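Local coordinates for protein phosphoribosylaminoimidazole carboxylase, ATPase subunit (Thermus thermophilus, PDB 3AW8) that probably catalyses the ATP-dependent carboxylation of 5-aminoimidazole ribonucleotide with bicarbonate to N5-carboxyaminoimidazole ribonucleotide, a step of purine biosynthesis, at residues Arg202-Leu210 / Arg358-Glu366; Arg297-Glu308 / Gly333-Asp344. One frame throughout, in Å; residues are numbered along the deposited sequence.

Contact 1 (Arg202-Leu210 / Arg358-Glu366); sequences RHWGGILRL and RLVSELPWE. With AMP (adenosine monophosphate), chain C.
Arg209 reaches Glu362 through a bend in its chain: chi1 of -57° sets CG beside the backbone N, and a second turn, chi2 -68°, brings the guanidinium back to Trp204 O of its own hairpin and beside Glu362. CB of Glu362 lies over one face of the guanidinium, off its centre, while Arg209 NH1 contacts Glu362 OE1 at 3.1 Å in a salt bridge whose hydrogen bonds, from NH1 and NH2, are both weak. Guanidinium and carboxylate planes stand 72° apart, far from a flat bidentate pairing. In its own plane the same guanidinium grips Trp204 O side-on, with NE at 2.8 Å and NH2 at 3.0 Å, which fixes its rotation. The aliphatic part of Arg209 crosses Pro364 at about a right angle, Arg209 CB lying 3.6 Å from Pro364 CD. Trp204 CE3 is 3.7 Å from Pro364 CB. Further along, Leu210 CB meets Leu363 CD1 at 3.9 Å. Arg202 NH1 bonds weakly to Pro364 O and lies 3.2 Å from Trp365 CD1, at the ring edge; its NE pairs with Glu200. A classic beta bulge sets Arg209 and Leu210 opposite the single residue Arg202. CB of His203 leaves the backbone away from the tail and lies 3.3 Å from O3' of AMP, in whose pocket His203 is seen. The loop after helix 346-357 thus packs on a hairpin of the ATP-grasp region through apolar contacts round Pro364 and a charged pair. Because Trp204 O already holds Arg209 firmly, Glu362 probably adds mainly charge attraction.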
loop_
_atom_site.group_PDB
_atom_site.type_symbol
_atom_site.label_atom_id
_atom_site.label_comp_id
_atom_site.label_asym_id
_atom_site.label_seq_id
_atom_site.Cartn_x
_atom_site.Cartn_y
_atom_site.Cartn_z
ATOM N N ARG A 202 -21.981 10.312 -1.759
ATOM C CA ARG A 202 -23.388 9.984 -1.899
ATOM C C ARG A 202 -23.781 8.984 -0.845
ATOM O O ARG A 202 -23.175 7.918 -0.732
ATOM C CB ARG A 202 -23.675 9.400 -3.276
ATOM C CG ARG A 202 -23.371 10.350 -4.397
ATOM C CD ARG A 202 -23.846 9.780 -5.699
ATOM N NE ARG A 202 -23.552 10.689 -6.795
ATOM C CZ ARG A 202 -23.719 10.380 -8.072
ATOM N NH1 ARG A 202 -24.182 9.179 -8.406
ATOM N NH2 ARG A 202 -23.416 11.266 -9.009
ATOM N N HIS A 203 -24.804 9.331 -0.080
ATOM C CA HIS A 203 -25.275 8.469 0.982
ATOM C C HIS A 203 -26.595 7.846 0.589
ATOM O O HIS A 203 -27.315 8.380 -0.252
ATOM C CB HIS A 203 -25.459 9.280 2.263
ATOM C CG HIS A 203 -24.229 10.017 2.687
ATOM N ND1 HIS A 203 -23.187 9.408 3.354
ATOM C CD2 HIS A 203 -23.848 11.302 2.487
ATOM C CE1 HIS A 203 -22.218 10.286 3.545
ATOM N NE2 HIS A 203 -22.594 11.442 3.028
ATOM N N TRP A 204 -26.901 6.715 1.207
ATOM C CA TRP A 204 -28.138 6.018 0.955
ATOM C C TRP A 204 -28.385 5.123 2.157
ATOM O O TRP A 204 -27.547 4.283 2.499
ATOM C CB TRP A 204 -28.029 5.191 -0.331
ATOM C CG TRP A 204 -29.346 4.663 -0.846
ATOM C CD1 TRP A 204 -29.894 3.430 -0.609
ATOM C CD2 TRP A 204 -30.271 5.356 -1.696
ATOM N NE1 TRP A 204 -31.102 3.312 -1.263
ATOM C CE2 TRP A 204 -31.357 4.479 -1.937
ATOM C CE3 TRP A 204 -30.289 6.632 -2.276
ATOM C CZ2 TRP A 204 -32.444 4.839 -2.736
ATOM C CZ3 TRP A 204 -31.372 6.991 -3.071
ATOM C CH2 TRP A 204 -32.435 6.096 -3.294
ATOM N N GLY A 205 -29.532 5.317 2.804
ATOM C CA GLY A 205 -29.863 4.522 3.970
ATOM C C GLY A 205 -29.035 4.960 5.166
ATOM O O GLY A 205 -28.845 4.200 6.123
ATOM N N GLY A 206 -28.540 6.193 5.099
ATOM C CA GLY A 206 -27.734 6.733 6.171
ATOM C C GLY A 206 -26.310 6.205 6.163
ATOM O O GLY A 206 -25.605 6.315 7.175
ATOM N N ILE A 207 -25.879 5.632 5.035
ATOM C CA ILE A 207 -24.521 5.096 4.927
ATOM C C ILE A 207 -23.842 5.597 3.663
ATOM O O ILE A 207 -24.450 5.584 2.594
ATOM C CB ILE A 207 -24.521 3.558 4.853
ATOM C CG1 ILE A 207 -25.429 2.970 5.934
ATOM C CG2 ILE A 207 -23.105 3.041 5.012
ATOM C CD1 ILE A 207 -25.525 1.449 5.891
ATOM N N LEU A 208 -22.591 6.039 3.773
ATOM C CA LEU A 208 -21.852 6.500 2.602
ATOM C C LEU A 208 -21.780 5.319 1.629
ATOM O O LEU A 208 -21.360 4.218 2.002
ATOM C CB LEU A 208 -20.424 6.922 2.977
ATOM C CG LEU A 208 -19.520 7.252 1.782
ATOM C CD1 LEU A 208 -20.027 8.513 1.126
ATOM C CD2 LEU A 208 -18.078 7.437 2.221
ATOM N N ARG A 209 -22.194 5.549 0.385
ATOM C CA ARG A 209 -22.186 4.496 -0.622
ATOM C C ARG A 209 -21.158 4.725 -1.707
ATOM O O ARG A 209 -20.540 3.779 -2.175
ATOM C CB ARG A 209 -23.560 4.376 -1.273
ATOM C CG ARG A 209 -24.674 4.110 -0.298
ATOM C CD ARG A 209 -24.577 2.728 0.323
ATOM N NE ARG A 209 -25.639 2.539 1.307
ATOM C CZ ARG A 209 -26.024 1.358 1.777
ATOM N NH1 ARG A 209 -25.437 0.243 1.357
ATOM N NH2 ARG A 209 -27.005 1.290 2.664
ATOM N N LEU A 210 -20.962 5.980 -2.094
ATOM C CA LEU A 210 -20.026 6.275 -3.161
ATOM C C LEU A 210 -19.345 7.624 -3.007
ATOM O O LEU A 210 -19.969 8.598 -2.582
ATOM C CB LEU A 210 -20.766 6.251 -4.502
ATOM C CG LEU A 210 -19.932 6.514 -5.756
ATOM C CD1 LEU A 210 -19.367 5.191 -6.261
ATOM C CD2 LEU A 210 -20.793 7.167 -6.830
ATOM N N ARG A 358 -22.912 -3.463 -10.796
ATOM C CA ARG A 358 -23.643 -4.713 -10.975
ATOM C C ARG A 358 -23.189 -5.740 -9.949
ATOM O O ARG A 358 -23.762 -6.830 -9.846
ATOM C CB ARG A 358 -23.410 -5.269 -12.383
ATOM C CG ARG A 358 -23.750 -4.296 -13.498
ATOM C CD ARG A 358 -23.323 -4.839 -14.853
ATOM N NE ARG A 358 -23.440 -3.831 -15.904
ATOM C CZ ARG A 358 -22.778 -3.878 -17.058
ATOM N NH1 ARG A 358 -21.953 -4.888 -17.316
ATOM N NH2 ARG A 358 -22.922 -2.902 -17.945
ATOM N N LEU A 359 -22.158 -5.382 -9.188
ATOM C CA LEU A 359 -21.608 -6.273 -8.176
ATOM C C LEU A 359 -21.971 -5.860 -6.753
ATOM O O LEU A 359 -21.890 -6.667 -5.827
ATOM C CB LEU A 359 -20.091 -6.337 -8.330
ATOM C CG LEU A 359 -19.585 -6.901 -9.661
ATOM C CD1 LEU A 359 -18.075 -6.727 -9.769
ATOM C CD2 LEU A 359 -19.970 -8.374 -9.761
ATOM N N VAL A 360 -22.388 -4.608 -6.588
ATOM C CA VAL A 360 -22.745 -4.074 -5.276
ATOM C C VAL A 360 -24.196 -3.619 -5.210
ATOM O O VAL A 360 -24.669 -2.911 -6.099
ATOM C CB VAL A 360 -21.863 -2.864 -4.924
ATOM C CG1 VAL A 360 -22.265 -2.305 -3.585
ATOM C CG2 VAL A 360 -20.407 -3.271 -4.918
ATOM N N SER A 361 -24.894 -4.010 -4.147
ATOM C CA SER A 361 -26.291 -3.622 -3.971
ATOM C C SER A 361 -26.385 -2.245 -3.314
ATOM O O SER A 361 -25.372 -1.661 -2.936
ATOM C CB SER A 361 -27.030 -4.656 -3.119
ATOM O OG SER A 361 -26.537 -4.676 -1.792
ATOM N N GLU A 362 -27.604 -1.734 -3.180
ATOM C CA GLU A 362 -27.848 -0.428 -2.578
ATOM C C GLU A 362 -26.861 0.655 -2.996
ATOM O O GLU A 362 -26.507 1.511 -2.189
ATOM C CB GLU A 362 -27.839 -0.521 -1.054
ATOM C CG GLU A 362 -28.932 -1.374 -0.453
ATOM C CD GLU A 362 -28.835 -1.424 1.065
ATOM O OE1 GLU A 362 -27.760 -1.818 1.581
ATOM O OE2 GLU A 362 -29.828 -1.069 1.744
ATOM N N LEU A 363 -26.405 0.619 -4.244
ATOM C CA LEU A 363 -25.483 1.643 -4.723
ATOM C C LEU A 363 -26.260 2.613 -5.617
ATOM O O LEU A 363 -26.649 2.269 -6.737
ATOM C CB LEU A 363 -24.324 1.007 -5.495
ATOM C CG LEU A 363 -23.285 1.974 -6.076
ATOM C CD1 LEU A 363 -22.716 2.851 -4.979
ATOM C CD2 LEU A 363 -22.173 1.191 -6.748
ATOM N N PRO A 364 -26.507 3.840 -5.119
ATOM C CA PRO A 364 -27.245 4.878 -5.856
ATOM C C PRO A 364 -26.456 5.570 -6.957
ATOM O O PRO A 364 -25.981 6.693 -6.781
ATOM C CB PRO A 364 -27.663 5.849 -4.754
ATOM C CG PRO A 364 -26.490 5.800 -3.828
ATOM C CD PRO A 364 -26.178 4.306 -3.758
ATOM N N TRP A 365 -26.323 4.905 -8.096
ATOM C CA TRP A 365 -25.602 5.499 -9.205
ATOM C C TRP A 365 -26.205 5.131 -10.552
ATOM O O TRP A 365 -26.759 4.042 -10.722
ATOM C CB TRP A 365 -24.142 5.067 -9.176
ATOM C CG TRP A 365 -23.312 5.696 -10.253
ATOM C CD1 TRP A 365 -22.803 6.967 -10.270
ATOM C CD2 TRP A 365 -22.906 5.084 -11.475
ATOM N NE1 TRP A 365 -22.102 7.181 -11.433
ATOM C CE2 TRP A 365 -22.151 6.042 -12.192
ATOM C CE3 TRP A 365 -23.109 3.817 -12.037
ATOM C CZ2 TRP A 365 -21.595 5.771 -13.445
ATOM C CZ3 TRP A 365 -22.557 3.545 -13.283
ATOM C CH2 TRP A 365 -21.807 4.519 -13.974
ATOM N N GLU A 366 -26.101 6.052 -11.503
ATOM C CA GLU A 366 -26.614 5.825 -12.843
ATOM C C GLU A 366 -25.596 6.302 -13.880
ATOM O O GLU A 366 -25.184 5.473 -14.719
ATOM C CB GLU A 366 -27.945 6.557 -13.035
ATOM C CG GLU A 366 -29.092 5.637 -13.452
ATOM C CD GLU A 366 -29.959 5.184 -12.284
ATOM O OE1 GLU A 366 -30.782 5.998 -11.811
ATOM O OE2 GLU A 366 -29.818 4.019 -11.841
HETATM P P AMP C . -25.531 12.169 9.963
HETATM O O1P AMP C . -24.167 11.660 9.660
HETATM O O2P AMP C . -25.532 13.784 9.889
HETATM O O3P AMP C . -25.963 11.695 11.440
HETATM O "O5'" AMP C . -26.595 11.569 8.890
HETATM C "C5'" AMP C . -26.232 12.030 7.575
HETATM C "C4'" AMP C . -27.370 11.719 6.583
HETATM O "O4'" AMP C . -28.583 12.475 6.905
HETATM C "C3'" AMP C . -26.979 12.082 5.139
HETATM O "O3'" AMP C . -27.423 11.065 4.231
HETATM C "C2'" AMP C . -27.649 13.438 4.877
HETATM O "O2'" AMP C . -28.105 13.537 3.521
HETATM C "C1'" AMP C . -28.809 13.516 5.896
HETATM N N9 AMP C . -28.859 14.856 6.532
HETATM C C8 AMP C . -28.219 15.242 7.683
HETATM N N7 AMP C . -28.481 16.487 7.957
HETATM C C5 AMP C . -29.302 16.989 7.012
HETATM C C6 AMP C . -29.914 18.250 6.779
HETATM N N6 AMP C . -29.705 19.306 7.651
HETATM N N1 AMP C . -30.704 18.400 5.691
HETATM C C2 AMP C . -30.919 17.391 4.835
HETATM N N3 AMP C . -30.363 16.190 5.019
HETATM C C4 AMP C . -29.558 15.947 6.077
#

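Contact 2 (Arg297-Glu308 / Gly333-Asp344)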
loop_
_atom_site.group_PDB
_atom_site.type_symbol
_atom_site.label_atom_id
_atom_site.label_comp_id
_atom_site.label_asym_id
_atom_site.label_seq_id
_atom_site.Cartn_x
_atom_site.Cartn_y
_atom_site.Cartn_z
ATOM N N ARG A 297 -4.293 11.402 -8.674
ATOM C CA ARG A 297 -3.801 10.607 -9.789
ATOM C C ARG A 297 -5.039 10.273 -10.601
ATOM O O ARG A 297 -5.753 9.313 -10.295
ATOM C CB ARG A 297 -3.152 9.308 -9.304
ATOM C CG ARG A 297 -1.809 9.471 -8.601
ATOM C CD ARG A 297 -1.347 8.127 -8.061
ATOM N NE ARG A 297 -0.124 8.208 -7.266
ATOM C CZ ARG A 297 0.287 7.248 -6.442
ATOM N NH1 ARG A 297 1.412 7.393 -5.756
ATOM N NH2 ARG A 297 -0.437 6.142 -6.290
ATOM N N GLY A 298 -5.309 11.088 -11.614
ATOM C CA GLY A 298 -6.474 10.854 -12.446
ATOM C C GLY A 298 -7.777 11.063 -11.704
ATOM O O GLY A 298 -7.952 12.066 -11.014
ATOM N N GLN A 299 -8.690 10.111 -11.849
ATOM C CA GLN A 299 -9.998 10.182 -11.211
ATOM C C GLN A 299 -10.349 8.906 -10.464
ATOM O O GLN A 299 -10.073 7.801 -10.926
ATOM C CB GLN A 299 -11.075 10.434 -12.254
ATOM C CG GLN A 299 -11.212 11.855 -12.709
ATOM C CD GLN A 299 -12.233 11.955 -13.813
ATOM O OE1 GLN A 299 -12.009 11.457 -14.918
ATOM N NE2 GLN A 299 -13.374 12.579 -13.520
ATOM N N SER A 300 -10.993 9.058 -9.316
ATOM C CA SER A 300 -11.349 7.902 -8.521
ATOM C C SER A 300 -12.809 7.852 -8.138
ATOM O O SER A 300 -13.479 8.877 -8.034
ATOM C CB SER A 300 -10.508 7.873 -7.249
ATOM O OG SER A 300 -9.136 7.833 -7.565
ATOM N N ALA A 301 -13.283 6.634 -7.932
ATOM C CA ALA A 301 -14.642 6.379 -7.509
ATOM C C ALA A 301 -14.457 5.388 -6.368
ATOM O O ALA A 301 -13.865 4.317 -6.544
ATOM C CB ALA A 301 -15.451 5.754 -8.636
ATOM N N MET A 302 -14.950 5.762 -5.196
ATOM C CA MET A 302 -14.830 4.935 -4.006
ATOM C C MET A 302 -16.191 4.308 -3.727
ATOM O O MET A 302 -17.148 5.023 -3.431
ATOM C CB MET A 302 -14.393 5.839 -2.837
ATOM C CG MET A 302 -13.817 5.154 -1.598
ATOM S SD MET A 302 -15.004 4.237 -0.606
ATOM C CE MET A 302 -16.207 5.543 -0.214
ATOM N N VAL A 303 -16.308 2.989 -3.841
ATOM C CA VAL A 303 -17.601 2.380 -3.543
ATOM C C VAL A 303 -17.486 1.484 -2.311
ATOM O O VAL A 303 -16.697 0.543 -2.279
ATOM C CB VAL A 303 -18.209 1.575 -4.775
ATOM C CG1 VAL A 303 -17.838 2.246 -6.080
ATOM C CG2 VAL A 303 -17.757 0.129 -4.778
ATOM N N ASN A 304 -18.260 1.803 -1.280
ATOM C CA ASN A 304 -18.245 1.017 -0.057
ATOM C C ASN A 304 -18.873 -0.348 -0.244
ATOM O O ASN A 304 -19.771 -0.525 -1.067
ATOM C CB ASN A 304 -18.999 1.730 1.069
ATOM C CG ASN A 304 -18.128 2.702 1.837
ATOM O OD1 ASN A 304 -16.899 2.636 1.776
ATOM N ND2 ASN A 304 -18.761 3.601 2.577
ATOM N N LEU A 305 -18.382 -1.306 0.533
ATOM C CA LEU A 305 -18.888 -2.673 0.537
ATOM C C LEU A 305 -19.622 -2.801 1.872
ATOM O O LEU A 305 -18.999 -2.950 2.925
ATOM C CB LEU A 305 -17.725 -3.668 0.455
ATOM C CG LEU A 305 -17.343 -4.294 -0.899
ATOM C CD1 LEU A 305 -17.971 -3.555 -2.073
ATOM C CD2 LEU A 305 -15.836 -4.315 -1.017
ATOM N N ILE A 306 -20.948 -2.714 1.825
ATOM C CA ILE A 306 -21.776 -2.789 3.023
ATOM C C ILE A 306 -22.495 -4.127 3.160
ATOM O O ILE A 306 -23.158 -4.580 2.236
ATOM C CB ILE A 306 -22.845 -1.663 3.025
ATOM C CG1 ILE A 306 -22.184 -0.305 2.769
ATOM C CG2 ILE A 306 -23.595 -1.646 4.353
ATOM C CD1 ILE A 306 -21.183 0.099 3.830
ATOM N N GLY A 307 -22.348 -4.745 4.326
ATOM C CA GLY A 307 -22.990 -6.011 4.634
ATOM C C GLY A 307 -23.009 -7.155 3.631
ATOM O O GLY A 307 -23.858 -8.039 3.735
ATOM N N GLU A 308 -22.086 -7.170 2.679
ATOM C CA GLU A 308 -22.056 -8.235 1.687
ATOM C C GLU A 308 -20.630 -8.383 1.167
ATOM O O GLU A 308 -19.848 -7.433 1.197
ATOM C CB GLU A 308 -22.987 -7.883 0.526
ATOM C CG GLU A 308 -22.364 -6.899 -0.463
ATOM C CD GLU A 308 -23.377 -6.175 -1.344
ATOM O OE1 GLU A 308 -24.225 -6.842 -1.985
ATOM O OE2 GLU A 308 -23.309 -4.927 -1.399
ATOM N N GLY A 333 -25.576 -4.137 7.177
ATOM C CA GLY A 333 -25.166 -2.751 7.337
ATOM C C GLY A 333 -23.739 -2.492 7.797
ATOM O O GLY A 333 -23.362 -1.340 8.039
ATOM N N ARG A 334 -22.934 -3.545 7.898
ATOM C CA ARG A 334 -21.560 -3.403 8.354
ATOM C C ARG A 334 -20.585 -3.071 7.229
ATOM O O ARG A 334 -20.674 -3.625 6.142
ATOM C CB ARG A 334 -21.120 -4.695 9.051
ATOM C CG ARG A 334 -19.791 -4.586 9.758
ATOM C CD ARG A 334 -19.460 -5.826 10.564
ATOM N NE ARG A 334 -18.459 -5.522 11.585
ATOM C CZ ARG A 334 -17.762 -6.429 12.264
ATOM N NH1 ARG A 334 -16.876 -6.038 13.171
ATOM N NH2 ARG A 334 -17.934 -7.725 12.028
ATOM N N LYS A 335 -19.658 -2.155 7.485
ATOM C CA LYS A 335 -18.657 -1.810 6.480
ATOM C C LYS A 335 -17.634 -2.937 6.504
ATOM O O LYS A 335 -16.931 -3.126 7.502
ATOM C CB LYS A 335 -17.987 -0.475 6.813
ATOM C CG LYS A 335 -18.958 0.680 6.795
ATOM C CD LYS A 335 -18.260 2.012 6.866
ATOM C CE LYS A 335 -19.277 3.130 6.773
ATOM N NZ LYS A 335 -18.668 4.462 7.029
ATOM N N VAL A 336 -17.562 -3.692 5.410
ATOM C CA VAL A 336 -16.647 -4.820 5.334
ATOM C C VAL A 336 -15.541 -4.659 4.316
ATOM O O VAL A 336 -14.700 -5.538 4.168
ATOM C CB VAL A 336 -17.410 -6.132 5.057
ATOM C CG1 VAL A 336 -18.174 -6.546 6.292
ATOM C CG2 VAL A 336 -18.371 -5.945 3.906
ATOM N N GLY A 337 -15.537 -3.531 3.619
ATOM C CA GLY A 337 -14.490 -3.285 2.648
ATOM C C GLY A 337 -14.863 -2.130 1.751
ATOM O O GLY A 337 -15.822 -1.411 2.014
ATOM N N HIS A 338 -14.078 -1.923 0.706
ATOM C CA HIS A 338 -14.379 -0.893 -0.262
ATOM C C HIS A 338 -13.597 -1.189 -1.549
ATOM O O HIS A 338 -12.703 -2.039 -1.565
ATOM C CB HIS A 338 -14.055 0.506 0.290
ATOM C CG HIS A 338 -12.599 0.852 0.282
ATOM N ND1 HIS A 338 -11.766 0.610 1.356
ATOM C CD2 HIS A 338 -11.830 1.437 -0.665
ATOM C CE1 HIS A 338 -10.550 1.038 1.070
ATOM N NE2 HIS A 338 -10.562 1.543 -0.150
ATOM N N ILE A 339 -13.957 -0.501 -2.625
ATOM C CA ILE A 339 -13.302 -0.680 -3.909
ATOM C C ILE A 339 -12.985 0.677 -4.503
ATOM O O ILE A 339 -13.873 1.502 -4.669
ATOM C CB ILE A 339 -14.217 -1.405 -4.921
ATOM C CG1 ILE A 339 -14.605 -2.786 -4.397
ATOM C CG2 ILE A 339 -13.513 -1.510 -6.269
ATOM C CD1 ILE A 339 -15.655 -3.460 -5.242
ATOM N N THR A 340 -11.722 0.918 -4.821
ATOM C CA THR A 340 -11.372 2.181 -5.437
ATOM C C THR A 340 -11.027 1.963 -6.894
ATOM O O THR A 340 -10.138 1.184 -7.227
ATOM C CB THR A 340 -10.200 2.865 -4.743
ATOM O OG1 THR A 340 -10.633 3.355 -3.467
ATOM C CG2 THR A 340 -9.695 4.036 -5.594
ATOM N N LEU A 341 -11.769 2.651 -7.755
ATOM C CA LEU A 341 -11.585 2.586 -9.195
ATOM C C LEU A 341 -10.853 3.848 -9.596
ATOM O O LEU A 341 -11.362 4.955 -9.423
ATOM C CB LEU A 341 -12.945 2.524 -9.889
ATOM C CG LEU A 341 -13.003 2.457 -11.418
ATOM C CD1 LEU A 341 -12.261 1.232 -11.934
ATOM C CD2 LEU A 341 -14.460 2.413 -11.847
ATOM N N ARG A 342 -9.645 3.685 -10.114
ATOM C CA ARG A 342 -8.855 4.831 -10.530
ATOM C C ARG A 342 -8.540 4.758 -12.020
ATOM O O ARG A 342 -7.720 3.949 -12.451
ATOM C CB ARG A 342 -7.552 4.882 -9.733
ATOM C CG ARG A 342 -6.827 6.206 -9.817
ATOM C CD ARG A 342 -5.359 6.016 -9.530
ATOM N NE ARG A 342 -4.734 5.222 -10.578
ATOM C CZ ARG A 342 -4.601 5.625 -11.840
ATOM N NH1 ARG A 342 -5.047 6.819 -12.208
ATOM N NH2 ARG A 342 -4.024 4.837 -12.739
ATOM N N ARG A 343 -9.211 5.595 -12.800
ATOM C CA ARG A 343 -8.989 5.650 -14.240
ATOM C C ARG A 343 -8.409 7.029 -14.547
ATOM O O ARG A 343 -8.308 7.871 -13.652
ATOM C CB ARG A 343 -10.305 5.449 -15.001
ATOM C CG ARG A 343 -11.036 4.142 -14.699
ATOM C CD ARG A 343 -10.093 2.952 -14.710
ATOM N NE ARG A 343 -9.200 2.986 -15.862
ATOM C CZ ARG A 343 -8.091 2.259 -15.983
ATOM N NH1 ARG A 343 -7.721 1.424 -15.020
ATOM N NH2 ARG A 343 -7.340 2.377 -17.069
ATOM N N ASP A 344 -8.024 7.272 -15.795
ATOM C CA ASP A 344 -7.458 8.576 -16.138
ATOM C C ASP A 344 -8.346 9.421 -17.043
ATOM O O ASP A 344 -7.896 10.417 -17.607
ATOM C CB ASP A 344 -6.078 8.407 -16.777
ATOM C CG ASP A 344 -5.094 7.711 -15.855
ATOM O OD1 ASP A 344 -5.231 6.481 -15.667
ATOM O OD2 ASP A 344 -4.194 8.391 -15.312
#
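Val303 and Ile339 face each other obliquely across a hydrogen-bonded antiparallel pair, with Val303 CG2 3.9 Å from Ile339 CB. Leu305 extends this apolar face: its CD2 approaches Ile339 CG1, also at 3.9 Å, and the two side chains again cross at a slant. Ala301 and Leu341 lie on the same face.

The other face is more polar. Met302 crosses His338 at about a right angle, its SD 4.8 Å from the ring centroid and 48° off the ring normal, an oblique sulfur-aromatic contact. The imidazole is placed by chi1 of 77°, which puts CG between the backbone N and the carbonyl carbon; ND1 bonds to Tyr326 OH and the ring stacks on His324. Asn304 turns its amide 74° from that ring, and its ND2 is bonded to Leu208 O and Asn265 OD1. Ile306 and Lys335 run side by side in the same direction, Ile306 CD1 lying 3.8 Å from Lys335 CG; Lys335 NZ bonds to Asn265 OD1.

At the far end Arg342 NH1 donates to Arg297 O at 3.2 Å, approaching from above the carbonyl plane, while NH2 forms a salt bridge with Glu275 of the second subunit.

The backbone ladder is regular from Gln299 N to Arg343 O (2.9 Å) as far as Val303. Beyond it a classic beta bulge sets Val336 and Gly337 against Leu305, and Gly307 N to Arg334 O, 2.7 Å, closes the pairing.

Both strands belong to the PurK C-terminal domain region, yet their sheet continues into the ATP-grasp strands through 207-213, which flanks 299-306; 321-325 flanks 335-343. Helix 346-357 packs on Gln299 and Ala301, whereas Leu323 touches Leu305 and Ile339.

Overall arrangement
Both contacts reach one antiparallel sheet, in which strands 207-213 and 299-306 are neighbours, and their centres lie about 10 Å apart. Contact 2 is a buried strand pair, specified by a ladder of backbone bonds with apolar and polar faces. Contact 1 is only partly buried: an irregular tail lies on the 202-210 hairpin, and a salt bridge with weak hydrogen bonds, and packing round a proline, take the place of a ladder. They join directly, through a probable backbone hydrogen bond from Asn304 N to Arg209 O, 3.1 Å, and through packing of Leu210 on Val303. Contact 1 borders the AMP pocket through His203, whereas contact 2 reaches the second subunit through Arg297 and Arg342.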